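Local coordinates for protein TRAP dicarboxylate transporter, DctP subunit (Ochrobactrum anthropi, PDB 4P47) that probably captures a small organic acid, likely a carboxylate, in the periplasm and delivers it to a TRAP-type membrane transporter, at residues M90-A95 / A145-G150; G96-T101 / T139-L144; K103-V108 / P239-I244; T130-R135 / A321-E326. One frame throughout, in Å; residues are numbered along the deposited sequence. Where two conformers were deposited one is given.

Contact 1: residues M90-A95 / A145-G150; sequences MTVMNA and AYWELG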
loop_
_atom_site.group_PDB
_atom_site.type_symbol
_atom_site.label_atom_id
_atom_site.label_comp_id
_atom_site.label_asym_id
_atom_site.label_seq_id
_atom_site.Cartn_x
_atom_site.Cartn_y
_atom_site.Cartn_z
ATOM N N MET A 90 -10.293 -9.473 12.720
ATOM C CA MET A 90 -9.204 -8.607 12.249
ATOM C C MET A 90 -8.834 -8.863 10.803
ATOM O O MET A 90 -8.985 -9.970 10.294
ATOM C CB MET A 90 -7.934 -8.780 13.101
ATOM C CG MET A 90 -7.991 -8.089 14.457
ATOM S SD MET A 90 -6.438 -8.120 15.399
ATOM C CE MET A 90 -5.437 -7.109 14.297
ATOM N N THR A 91 -8.318 -7.832 10.150
ATOM C CA THR A 91 -7.734 -7.993 8.835
ATOM C C THR A 91 -6.702 -6.899 8.620
ATOM O O THR A 91 -6.632 -5.912 9.378
ATOM C CB THR A 91 -8.796 -7.980 7.728
ATOM O OG1 THR A 91 -8.238 -8.456 6.502
ATOM C CG2 THR A 91 -9.342 -6.594 7.507
ATOM N N VAL A 92 -5.880 -7.089 7.600
ATOM C CA VAL A 92 -4.954 -6.075 7.125
ATOM C C VAL A 92 -5.048 -6.030 5.600
ATOM O O VAL A 92 -5.099 -7.067 4.949
ATOM C CB VAL A 92 -3.506 -6.350 7.644
ATOM C CG1 VAL A 92 -3.019 -7.757 7.256
ATOM C CG2 VAL A 92 -2.561 -5.263 7.176
ATOM N N MET A 93 -5.141 -4.838 5.033
ATOM C CA MET A 93 -5.282 -4.711 3.573
ATOM C C MET A 93 -4.863 -3.329 3.139
ATOM O O MET A 93 -4.739 -2.425 3.953
ATOM C CB MET A 93 -6.736 -4.927 3.135
ATOM C CG MET A 93 -7.674 -3.828 3.622
ATOM S SD MET A 93 -9.415 -4.106 3.157
ATOM C CE MET A 93 -9.760 -5.425 4.281
ATOM N N ASN A 94 -4.672 -3.151 1.840
ATOM C CA ASN A 94 -4.332 -1.841 1.305
ATOM C C ASN A 94 -5.365 -0.815 1.736
ATOM O O ASN A 94 -6.581 -1.013 1.558
ATOM C CB ASN A 94 -4.236 -1.902 -0.228
ATOM C CG ASN A 94 -2.983 -2.611 -0.716
ATOM O OD1 ASN A 94 -2.082 -2.935 0.040
ATOM N ND2 ASN A 94 -2.939 -2.880 -2.011
ATOM N N ALA A 95 -4.895 0.300 2.279
ATOM C CA ALA A 95 -5.808 1.259 2.873
ATOM C C ALA A 95 -6.708 1.962 1.863
ATOM O O ALA A 95 -7.795 2.404 2.210
ATOM C CB ALA A 95 -5.045 2.275 3.707
ATOM N N ALA A 145 -3.144 0.345 13.166
ATOM C CA ALA A 145 -1.811 0.727 12.714
ATOM C C ALA A 145 -1.785 0.654 11.203
ATOM O O ALA A 145 -2.635 0.001 10.586
ATOM C CB ALA A 145 -0.742 -0.196 13.299
ATOM N N TYR A 146 -0.814 1.333 10.614
ATOM C CA TYR A 146 -0.489 1.163 9.216
ATOM C C TYR A 146 0.769 0.320 9.083
ATOM O O TYR A 146 1.762 0.558 9.772
ATOM C CB TYR A 146 -0.282 2.518 8.528
ATOM C CG TYR A 146 -1.508 3.377 8.496
ATOM C CD1 TYR A 146 -2.487 3.175 7.543
ATOM C CD2 TYR A 146 -1.693 4.405 9.403
ATOM C CE1 TYR A 146 -3.629 3.951 7.500
ATOM C CE2 TYR A 146 -2.820 5.195 9.351
ATOM C CZ TYR A 146 -3.776 4.970 8.397
ATOM O OH TYR A 146 -4.920 5.752 8.325
ATOM N N TRP A 147 0.703 -0.687 8.218
ATOM C CA TRP A 147 1.857 -1.500 7.860
ATOM C C TRP A 147 2.172 -1.207 6.379
ATOM O O TRP A 147 1.536 -0.334 5.771
ATOM C CB TRP A 147 1.551 -2.981 8.053
ATOM C CG TRP A 147 1.357 -3.456 9.473
ATOM C CD1 TRP A 147 1.366 -2.718 10.617
ATOM C CD2 TRP A 147 1.116 -4.801 9.861
ATOM N NE1 TRP A 147 1.164 -3.540 11.706
ATOM C CE2 TRP A 147 0.995 -4.826 11.254
ATOM C CE3 TRP A 147 0.964 -6.001 9.144
ATOM C CZ2 TRP A 147 0.732 -6.007 11.948
ATOM C CZ3 TRP A 147 0.725 -7.161 9.826
ATOM C CH2 TRP A 147 0.589 -7.159 11.209
ATOM N N GLU A 148 3.158 -1.887 5.807
ATOM C CA GLU A 148 3.564 -1.582 4.435
ATOM C C GLU A 148 3.213 -2.692 3.468
ATOM O O GLU A 148 3.491 -3.850 3.745
ATOM C CB GLU A 148 5.071 -1.365 4.379
ATOM C CG GLU A 148 5.616 -1.169 2.958
ATOM C CD GLU A 148 7.018 -0.609 2.958
ATOM O OE1 GLU A 148 7.119 0.629 2.989
ATOM O OE2 GLU A 148 7.988 -1.408 2.921
ATOM N N LEU A 149 2.627 -2.348 2.320
ATOM C CA LEU A 149 2.705 -3.221 1.152
ATOM C C LEU A 149 3.893 -2.774 0.303
ATOM O O LEU A 149 4.882 -3.486 0.193
ATOM C CB LEU A 149 1.398 -3.234 0.352
ATOM C CG LEU A 149 1.262 -4.330 -0.698
ATOM C CD1 LEU A 149 2.112 -4.034 -1.906
ATOM C CD2 LEU A 149 1.598 -5.708 -0.162
ATOM N N GLY A 150 3.838 -1.565 -0.234
ATOM C CA GLY A 150 4.994 -1.028 -0.925
ATOM C C GLY A 150 4.669 -0.012 -2.000
ATOM O O GLY A 150 3.512 0.312 -2.255
#

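Contact 2: residues G96-T101 / T139-L144; sequences GILSST and TGLIGL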
loop_
_atom_site.group_PDB
_atom_site.type_symbol
_atom_site.label_atom_id
_atom_site.label_comp_id
_atom_site.label_asym_id
_atom_site.label_seq_id
_atom_site.Cartn_x
_atom_site.Cartn_y
_atom_site.Cartn_z
ATOM N N GLY A 96 -6.280 2.037 0.615
ATOM C CA GLY A 96 -7.084 2.673 -0.417
ATOM C C GLY A 96 -8.386 1.943 -0.665
ATOM O O GLY A 96 -9.346 2.539 -1.171
ATOM N N ILE A 97 -8.439 0.669 -0.315
ATOM C CA ILE A 97 -9.670 -0.102 -0.464
ATOM C C ILE A 97 -10.811 0.520 0.364
ATOM O O ILE A 97 -11.983 0.370 0.028
ATOM C CB ILE A 97 -9.427 -1.576 -0.111
ATOM C CG1 ILE A 97 -8.405 -2.179 -1.076
ATOM C CG2 ILE A 97 -10.753 -2.383 -0.141
ATOM C CD1 ILE A 97 -7.913 -3.566 -0.636
ATOM N N LEU A 98 -10.460 1.211 1.444
ATOM C CA LEU A 98 -11.462 1.828 2.306
ATOM C C LEU A 98 -12.257 2.946 1.658
ATOM O O LEU A 98 -13.292 3.334 2.191
ATOM C CB LEU A 98 -10.818 2.371 3.577
ATOM C CG LEU A 98 -10.572 1.288 4.615
ATOM C CD1 LEU A 98 -9.503 1.691 5.600
ATOM C CD2 LEU A 98 -11.861 0.949 5.353
ATOM N N SER A 99 -11.796 3.481 0.531
ATOM C CA SER A 99 -12.386 4.716 0.008
ATOM C C SER A 99 -13.899 4.631 -0.242
ATOM O O SER A 99 -14.594 5.643 -0.136
ATOM C CB SER A 99 -11.660 5.189 -1.253
ATOM O OG SER A 99 -11.817 4.276 -2.324
ATOM N N SER A 100 -14.417 3.449 -0.577
ATOM C CA SER A 100 -15.871 3.319 -0.782
ATOM C C SER A 100 -16.626 3.197 0.553
ATOM O O SER A 100 -17.870 3.156 0.582
ATOM C CB SER A 100 -16.189 2.153 -1.714
ATOM O OG SER A 100 -15.808 0.927 -1.154
ATOM N N THR A 101 -15.872 3.136 1.648
ATOM C CA THR A 101 -16.413 3.163 3.001
ATOM C C THR A 101 -16.258 4.558 3.633
ATOM O O THR A 101 -17.193 5.097 4.247
ATOM C CB THR A 101 -15.701 2.100 3.869
ATOM O OG1 THR A 101 -15.960 0.795 3.333
ATOM C CG2 THR A 101 -16.205 2.154 5.292
ATOM N N THR A 139 -18.272 3.597 10.911
ATOM C CA THR A 139 -18.541 2.586 9.892
ATOM C C THR A 139 -18.399 1.157 10.420
ATOM O O THR A 139 -18.475 0.212 9.623
ATOM C CB THR A 139 -17.624 2.750 8.657
ATOM O OG1 THR A 139 -16.287 2.325 8.971
ATOM C CG2 THR A 139 -17.589 4.190 8.172
ATOM N N GLY A 140 -18.169 0.989 11.718
ATOM C CA GLY A 140 -18.040 -0.325 12.313
ATOM C C GLY A 140 -16.637 -0.913 12.302
ATOM O O GLY A 140 -16.483 -2.119 12.520
ATOM N N LEU A 141 -15.630 -0.068 12.118
ATOM C CA LEU A 141 -14.221 -0.479 12.004
ATOM C C LEU A 141 -13.358 0.324 12.967
ATOM O O LEU A 141 -13.617 1.499 13.188
ATOM C CB LEU A 141 -13.743 -0.241 10.575
ATOM C CG LEU A 141 -14.466 -1.072 9.511
ATOM C CD1 LEU A 141 -14.184 -0.526 8.134
ATOM C CD2 LEU A 141 -14.055 -2.559 9.599
ATOM N N ILE A 142 -12.329 -0.303 13.522
ATOM C CA ILE A 142 -11.340 0.381 14.333
ATOM C C ILE A 142 -9.974 0.195 13.675
ATOM O O ILE A 142 -9.524 -0.947 13.463
ATOM C CB ILE A 142 -11.270 -0.243 15.748
ATOM C CG1 ILE A 142 -12.652 -0.234 16.415
ATOM C CG2 ILE A 142 -10.236 0.460 16.618
ATOM C CD1 ILE A 142 -13.238 1.142 16.673
ATOM N N GLY A 143 -9.292 1.297 13.384
ATOM C CA GLY A 143 -7.942 1.243 12.840
ATOM C C GLY A 143 -6.902 1.119 13.940
ATOM O O GLY A 143 -6.938 1.826 14.952
ATOM N N LEU A 144 -5.963 0.206 13.790
ATOM C CA LEU A 144 -4.935 -0.025 14.801
ATOM C C LEU A 144 -3.552 0.512 14.420
ATOM O O LEU A 144 -2.850 1.078 15.256
ATOM C CB LEU A 144 -4.847 -1.523 15.100
ATOM C CG LEU A 144 -6.090 -2.154 15.715
ATOM C CD1 LEU A 144 -5.927 -3.656 15.795
ATOM C CD2 LEU A 144 -6.351 -1.565 17.118
#

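Contact 3: residues K103-V108 / P239-I244; sequences KAFEAV and PQIVMI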
loop_
_atom_site.group_PDB
_atom_site.type_symbol
_atom_site.label_atom_id
_atom_site.label_comp_id
_atom_site.label_asym_id
_atom_site.label_seq_id
_atom_site.Cartn_x
_atom_site.Cartn_y
_atom_site.Cartn_z
ATOM N N LYS A 103 -14.552 8.077 2.142
ATOM C CA LYS A 103 -13.933 8.629 0.939
ATOM C C LYS A 103 -12.566 9.271 1.154
ATOM O O LYS A 103 -11.730 9.280 0.233
ATOM C CB LYS A 103 -14.873 9.659 0.304
ATOM C CG LYS A 103 -15.678 9.091 -0.824
ATOM C CD LYS A 103 -14.793 8.781 -2.026
ATOM C CE LYS A 103 -15.435 7.730 -2.902
ATOM N NZ LYS A 103 -16.905 7.941 -3.049
ATOM N N ALA A 104 -12.332 9.806 2.346
ATOM C CA ALA A 104 -11.062 10.443 2.637
ATOM C C ALA A 104 -9.892 9.479 2.411
ATOM O O ALA A 104 -8.797 9.950 2.108
ATOM C CB ALA A 104 -11.057 11.002 4.056
ATOM N N PHE A 105 -10.113 8.177 2.583
ATOM C CA PHE A 105 -9.034 7.216 2.379
ATOM C C PHE A 105 -8.526 7.186 0.935
ATOM O O PHE A 105 -7.435 6.670 0.694
ATOM C CB PHE A 105 -9.440 5.825 2.845
ATOM C CG PHE A 105 -9.215 5.598 4.308
ATOM C CD1 PHE A 105 -10.187 5.942 5.240
ATOM C CD2 PHE A 105 -8.036 5.063 4.758
ATOM C CE1 PHE A 105 -9.976 5.741 6.595
ATOM C CE2 PHE A 105 -7.830 4.863 6.125
ATOM C CZ PHE A 105 -8.810 5.206 7.036
ATOM N N GLU A 106 -9.254 7.740 -0.026
ATOM C CA GLU A 106 -8.725 7.860 -1.383
ATOM C C GLU A 106 -7.455 8.679 -1.417
ATOM O O GLU A 106 -6.643 8.534 -2.341
ATOM C CB GLU A 106 -9.792 8.458 -2.290
ATOM C CG GLU A 106 -9.436 8.581 -3.745
ATOM C CD GLU A 106 -10.620 9.023 -4.568
ATOM O OE1 GLU A 106 -11.046 10.195 -4.411
ATOM O OE2 GLU A 106 -11.127 8.209 -5.351
ATOM N N ALA A 107 -7.236 9.494 -0.389
ATOM C CA ALA A 107 -6.014 10.282 -0.330
ATOM C C ALA A 107 -4.755 9.395 -0.388
ATOM O O ALA A 107 -3.727 9.815 -0.913
ATOM C CB ALA A 107 -5.978 11.181 0.927
ATOM N N VAL A 108 -4.807 8.180 0.158
ATOM C CA VAL A 108 -3.591 7.357 0.182
ATOM C C VAL A 108 -3.224 6.821 -1.192
ATOM O O VAL A 108 -2.109 6.359 -1.391
ATOM C CB VAL A 108 -3.655 6.180 1.185
ATOM C CG1 VAL A 108 -4.009 6.669 2.589
ATOM C CG2 VAL A 108 -4.593 5.071 0.739
ATOM N N PRO A 239 0.095 1.802 1.526
ATOM C CA PRO A 239 0.138 1.419 2.931
ATOM C C PRO A 239 -0.964 0.430 3.187
ATOM O O PRO A 239 -1.989 0.479 2.493
ATOM C CB PRO A 239 -0.155 2.732 3.663
ATOM C CG PRO A 239 -0.951 3.536 2.722
ATOM C CD PRO A 239 -0.648 3.052 1.322
ATOM N N GLN A 240 -0.777 -0.460 4.147
ATOM C CA GLN A 240 -1.862 -1.311 4.584
ATOM C C GLN A 240 -2.373 -0.820 5.914
ATOM O O GLN A 240 -1.631 -0.183 6.693
ATOM C CB GLN A 240 -1.436 -2.754 4.660
ATOM C CG GLN A 240 -0.944 -3.236 3.312
ATOM C CD GLN A 240 -1.185 -4.688 3.103
ATOM O OE1 GLN A 240 -0.944 -5.510 3.991
ATOM N NE2 GLN A 240 -1.658 -5.029 1.918
ATOM N N ILE A 241 -3.648 -1.004 6.168
ATOM C CA ILE A 241 -4.201 -0.665 7.471
ATOM C C ILE A 241 -4.627 -1.956 8.159
ATOM O O ILE A 241 -5.283 -2.841 7.576
ATOM C CB ILE A 241 -5.353 0.353 7.367
ATOM C CG1 ILE A 241 -5.844 0.736 8.759
ATOM C CG2 ILE A 241 -6.476 -0.174 6.498
ATOM C CD1 ILE A 241 -6.780 1.933 8.759
ATOM N N VAL A 242 -4.217 -2.084 9.420
ATOM C CA VAL A 242 -4.644 -3.170 10.285
ATOM C C VAL A 242 -5.876 -2.713 11.038
ATOM O O VAL A 242 -5.856 -1.652 11.691
ATOM C CB VAL A 242 -3.535 -3.515 11.298
ATOM C CG1 VAL A 242 -3.969 -4.662 12.214
ATOM C CG2 VAL A 242 -2.221 -3.872 10.580
ATOM N N MET A 243 -6.949 -3.483 10.919
ATOM C CA MET A 243 -8.233 -3.138 11.498
ATOM C C MET A 243 -8.791 -4.254 12.339
ATOM O O MET A 243 -8.494 -5.445 12.140
ATOM C CB MET A 243 -9.238 -2.847 10.385
ATOM C CG MET A 243 -8.927 -1.590 9.602
ATOM S SD MET A 243 -9.950 -1.327 8.120
ATOM C CE MET A 243 -9.450 -2.740 7.113
ATOM N N ILE A 244 -9.644 -3.857 13.277
ATOM C CA ILE A 244 -10.389 -4.783 14.090
ATOM C C ILE A 244 -11.873 -4.380 14.073
ATOM O O ILE A 244 -12.208 -3.200 13.992
ATOM C CB ILE A 244 -9.757 -4.857 15.521
ATOM C CG1 ILE A 244 -10.402 -5.955 16.354
ATOM C CG2 ILE A 244 -9.813 -3.511 16.254
ATOM C CD1 ILE A 244 -9.548 -6.351 17.534
#

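Contact 4: residues T130-R135 / A321-E326; sequences TNLMKR and AETVDE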
loop_
_atom_site.group_PDB
_atom_site.type_symbol
_atom_site.label_atom_id
_atom_site.label_comp_id
_atom_site.label_asym_id
_atom_site.label_seq_id
_atom_site.Cartn_x
_atom_site.Cartn_y
_atom_site.Cartn_z
ATOM N N THR A 130 -3.546 9.334 11.269
ATOM C CA THR A 130 -4.341 9.278 12.477
ATOM C C THR A 130 -5.738 9.843 12.263
ATOM O O THR A 130 -6.736 9.261 12.682
ATOM C CB THR A 130 -3.610 10.002 13.605
ATOM O OG1 THR A 130 -2.347 9.351 13.825
ATOM C CG2 THR A 130 -4.429 9.988 14.901
ATOM N N ASN A 131 -5.821 10.955 11.553
ATOM C CA ASN A 131 -7.106 11.569 11.289
ATOM C C ASN A 131 -7.961 10.756 10.322
ATOM O O ASN A 131 -9.180 10.773 10.410
ATOM C CB ASN A 131 -6.927 13.022 10.818
ATOM C CG ASN A 131 -6.499 13.936 11.936
ATOM O OD1 ASN A 131 -6.726 13.638 13.098
ATOM N ND2 ASN A 131 -5.869 15.049 11.591
ATOM N N LEU A 132 -7.329 10.008 9.428
ATOM C CA LEU A 132 -8.091 9.085 8.615
ATOM C C LEU A 132 -8.729 8.021 9.505
ATOM O O LEU A 132 -9.912 7.716 9.364
ATOM C CB LEU A 132 -7.212 8.416 7.556
ATOM C CG LEU A 132 -6.832 9.274 6.344
ATOM C CD1 LEU A 132 -5.892 8.515 5.449
ATOM C CD2 LEU A 132 -8.076 9.694 5.581
ATOM N N MET A 133 -7.950 7.440 10.412
ATOM C CA MET A 133 -8.467 6.366 11.271
ATOM C C MET A 133 -9.623 6.800 12.148
ATOM O O MET A 133 -10.492 6.010 12.476
ATOM C CB MET A 133 -7.346 5.780 12.132
ATOM C CG MET A 133 -6.358 4.993 11.322
ATOM S SD MET A 133 -5.281 3.958 12.301
ATOM C CE MET A 133 -4.543 5.169 13.379
ATOM N N LYS A 134 -9.647 8.067 12.532
ATOM C CA LYS A 134 -10.748 8.579 13.333
ATOM C C LYS A 134 -12.108 8.492 12.650
ATOM O O LYS A 134 -13.143 8.521 13.299
ATOM C CB LYS A 134 -10.450 10.016 13.771
ATOM C CG LYS A 134 -9.324 10.062 14.793
ATOM C CD LYS A 134 -9.459 11.206 15.788
ATOM C CE LYS A 134 -8.719 12.442 15.330
ATOM N NZ LYS A 134 -8.659 13.465 16.424
ATOM N N ARG A 135 -12.100 8.354 11.329
ATOM C CA ARG A 135 -13.315 8.255 10.546
ATOM C C ARG A 135 -13.895 6.835 10.516
ATOM O O ARG A 135 -15.000 6.613 10.004
ATOM C CB ARG A 135 -13.033 8.737 9.107
ATOM C CG ARG A 135 -12.523 10.183 9.047
ATOM C CD ARG A 135 -11.974 10.605 7.664
ATOM N NE ARG A 135 -11.469 11.982 7.704
ATOM C CZ ARG A 135 -12.218 13.058 7.478
ATOM N NH1 ARG A 135 -13.501 12.925 7.171
ATOM N NH2 ARG A 135 -11.686 14.271 7.562
ATOM N N ALA A 321 -11.099 19.081 1.409
ATOM C CA ALA A 321 -10.002 20.023 1.595
ATOM C C ALA A 321 -9.269 19.808 2.918
ATOM O O ALA A 321 -8.044 19.945 2.990
ATOM C CB ALA A 321 -10.522 21.464 1.502
ATOM N N GLU A 322 -10.010 19.484 3.972
ATOM C CA GLU A 322 -9.401 19.275 5.279
ATOM C C GLU A 322 -8.288 18.223 5.188
ATOM O O GLU A 322 -7.172 18.408 5.669
ATOM C CB GLU A 322 -10.462 18.835 6.302
ATOM C CG GLU A 322 -9.934 18.604 7.723
ATOM C CD GLU A 322 -9.795 19.884 8.539
ATOM O OE1 GLU A 322 -10.477 20.879 8.225
ATOM O OE2 GLU A 322 -8.997 19.895 9.501
ATOM N N THR A 323 -8.626 17.100 4.599
ATOM C CA THR A 323 -7.678 16.012 4.464
ATOM C C THR A 323 -6.550 16.375 3.489
ATOM O O THR A 323 -5.367 16.208 3.805
ATOM C CB THR A 323 -8.398 14.744 4.014
ATOM O OG1 THR A 323 -9.351 14.342 5.010
ATOM C CG2 THR A 323 -7.440 13.608 3.804
ATOM N N VAL A 324 -6.887 16.927 2.322
ATOM C CA VAL A 324 -5.849 17.233 1.332
ATOM C C VAL A 324 -4.878 18.334 1.792
ATOM O O VAL A 324 -3.668 18.210 1.597
ATOM C CB VAL A 324 -6.485 17.577 -0.025
ATOM C CG1 VAL A 324 -5.427 17.987 -1.031
ATOM C CG2 VAL A 324 -7.273 16.387 -0.536
ATOM N N ASP A 325 -5.387 19.424 2.368
ATOM C CA ASP A 325 -4.506 20.497 2.829
ATOM C C ASP A 325 -3.518 20.020 3.873
ATOM O O ASP A 325 -2.327 20.376 3.825
ATOM C CB ASP A 325 -5.308 21.641 3.447
ATOM C CG ASP A 325 -6.124 22.415 2.435
ATOM O OD1 ASP A 325 -5.839 22.361 1.221
ATOM O OD2 ASP A 325 -7.057 23.107 2.886
ATOM N N GLU A 326 -4.003 19.216 4.817
ATOM C CA GLU A 326 -3.156 18.652 5.872
ATOM C C GLU A 326 -2.051 17.784 5.270
ATOM O O GLU A 326 -0.867 17.907 5.617
ATOM C CB GLU A 326 -4.004 17.823 6.839
ATOM C CG GLU A 326 -3.187 16.976 7.834
ATOM C CD GLU A 326 -4.050 16.291 8.894
ATOM O OE1 GLU A 326 -4.879 15.423 8.535
ATOM O OE2 GLU A 326 -3.896 16.625 10.090
HETATM O O HOH W 1 -8.724 12.995 7.409
#

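Contact 1: residues M90-A95 / A145-G150
Val92 and Trp147 meet at about a right angle, the valine bringing one methyl, CG2, to CE3 of the indole at 4.1 Å. With chi1 of 56°, Val92 turns CG2 opposite its own backbone N, and this is the branch that reaches the six-membered part of the indole; the approach is oblique to the ring. Trp147 also packs on Val242 and on helix 254-288, where NE1 makes a weak hydrogen bond to Ala264 O. Between the two backbones runs strand 229-245, antiparallel to both 90-94 and 141-156 in the mixed sheet of this periplasmic binding protein fold. The two segments are therefore separated by a strand: Val92 CA and Trp147 CA stay 8.2 Å apart, and the residues meet through side chains, without any hydrogen bond across. The touching parts, 92-95 and 146-149, run about 90° apart. Further along, the Asn94 amide crosses Leu149 at a slant, OD1 lying 3.5 Å from Leu149 CB and 3.7 Å from Leu149 CG. That oxygen accepts a hydrogen bond from Gln240 NE2, and the leucine meets it only with carbon. Leu149 and Gly150 form a classic beta bulge against strand 229-245. Past the end of strand 90-94, Ala95 CB comes to the edge of the Tyr146 ring, 4.4 Å from CE1, while Tyr146 OH is hydrogen-bonded to Gly129 O.

Contact 2: residues G96-T101 / T139-L144
Thr139 meets the methyl of Thr101 first: Thr101 CG2 sits 3.7 Å from Thr139 CB, and Thr139 CG2 lies 3.8 Å from the same Thr101 CG2. The two side chains cross at a slant. A chi1 of -63° at Thr101 keeps OG1 beside the backbone N and puts CG2 opposite it, on the side of Thr139. Thr139 OG1 is also close to that methyl, but its hydrogen bond goes to Leu136 O, so this contact is one of carbon surface and not of polar exchange. The carbonyl of Thr139 is taken by Gln84 NE2. Gly140 then turns the chain with backbone angles of 88° and 18°, where a CB would press on the preceding carbonyl, and its backbone bonds to Lys246. Leu141 starts the strand and brings its CD1 to 4.4 Å from Thr101 CG2. Leu98 reaches the same Leu141 CD1 with its CD2 in one of its two deposited conformers, the side chains sliding past each other in opposite directions; that touch is accordingly less certain. Beyond, Ile142 and Leu144 are backbone-bonded to Ile244 and Val242. The contact thus joins the loop after strand 90-94 to the start of strand 141-156, with Leu80 of helix 76-85 packing on both Thr101 and Leu141, strand 229-245 alongside, and Trp249 of helix 246-249 touching Ile142 and Leu144.

Contact 3: residues K103-V108 / P239-I244
Phe105 and Ile241 supply one touch of this contact, Val108 and Pro239 the other. CD1 of Ile241 comes within 4.1 Å of Phe105 CE2, obliquely to the ring, and the two side chains lie at about a right angle. Ile241 gets there by stretching: its chi1 of -177° puts CG1 opposite the backbone N, and chi2 continues the chain outward, so the terminal methyl projects well beyond the strand. At the other end, Val108 presents its branch carbon to the proline ring, Val108 CB lying 4.1 Å from Pro239 CG. Next comes the backbone that sets this spacing. Segment 103-108 is wound tightly, with Glu106 N bonded to Lys103 O and Val108 N to Phe105 O, the latter at 3.1 Å; Phe105 and Val108, three residues apart, therefore come out on the same side. Across from them, Pro239 and Ile241 alternate along strand 229-245 and share one face of the sheet, while strands 90-94 and 141-156 flank it and hold its backbone. Farther out, Leu132 of helix 127-133 packs on both Phe105 and Val108, Tyr146 of strand 141-156 rests on Phe105, and Leu136 touches Ile241. Gln240, on the other face, has its OE1 hydrogen-bonded to Gln44 NE2. All four touching residues are buried, and no polar atom crosses between them. The contact is apolar throughout, so what it adds to the hold of the loop on the sheet is probably close packing and the exclusion of water.

Contact 4: residues T130-R135 / A321-E326
Asn131 and Glu326 meet nearly in a common plane, amide and carboxylate tilted by only 17°. Asn131 ND2 gives a weak but fairly straight hydrogen bond to Glu326 OE1, 3.2 Å with an N-H...O angle of 166°, and Glu326 OE2 lies 2.9 Å from the same Asn131 ND2. In the glutamate, chi1 of 169° puts CG opposite the backbone N and the chain runs on extended, which carries the carboxylate across to the other helix. An alanine in place of Glu326 is likely to leave the Asn131 amide without this acceptor and able to turn. The buried side is apolar: Leu132 CD2 meets Thr323 CG2 at 4.3 Å. The looser side is at exposed Arg135, where a water fills in. Arg135 NE donates to this water at 2.9 Å, and Thr323 OG1 is hydrogen-bonded to the same water at 2.8 Å; Arg135 NH2 also nears Thr323 OG1, but at an angle too poor for a bond. Helix 321-336 thus packs on helix 127-133, where Phe128 touches Thr323 and Pro127 touches Glu326, while Leu132 also reaches Ala104 of the loop after strand 90-94 and Tyr146 of strand 141-156.

From the N terminus, strand 90-94 opens contact 1, and the chain returns to close it at 145-150. Contact 2 lies within that loop, its segments 96-101 and 139-144 set inward of those of contact 1. Contact 3 starts in the same loop, at 103-108, but closes only at 239-244, crossing both. Contact 4 leaves from 130-135 and closes last, at 321-326, crossing all three others. Contact 1 joins two strands of the sheet, and contacts 2 and 3 tie the loop after strand 90-94 to strands 141-156 and 229-245, respectively. Contact 4 brings the C-terminal helix 321-336 over helix 127-133, next to contact 3.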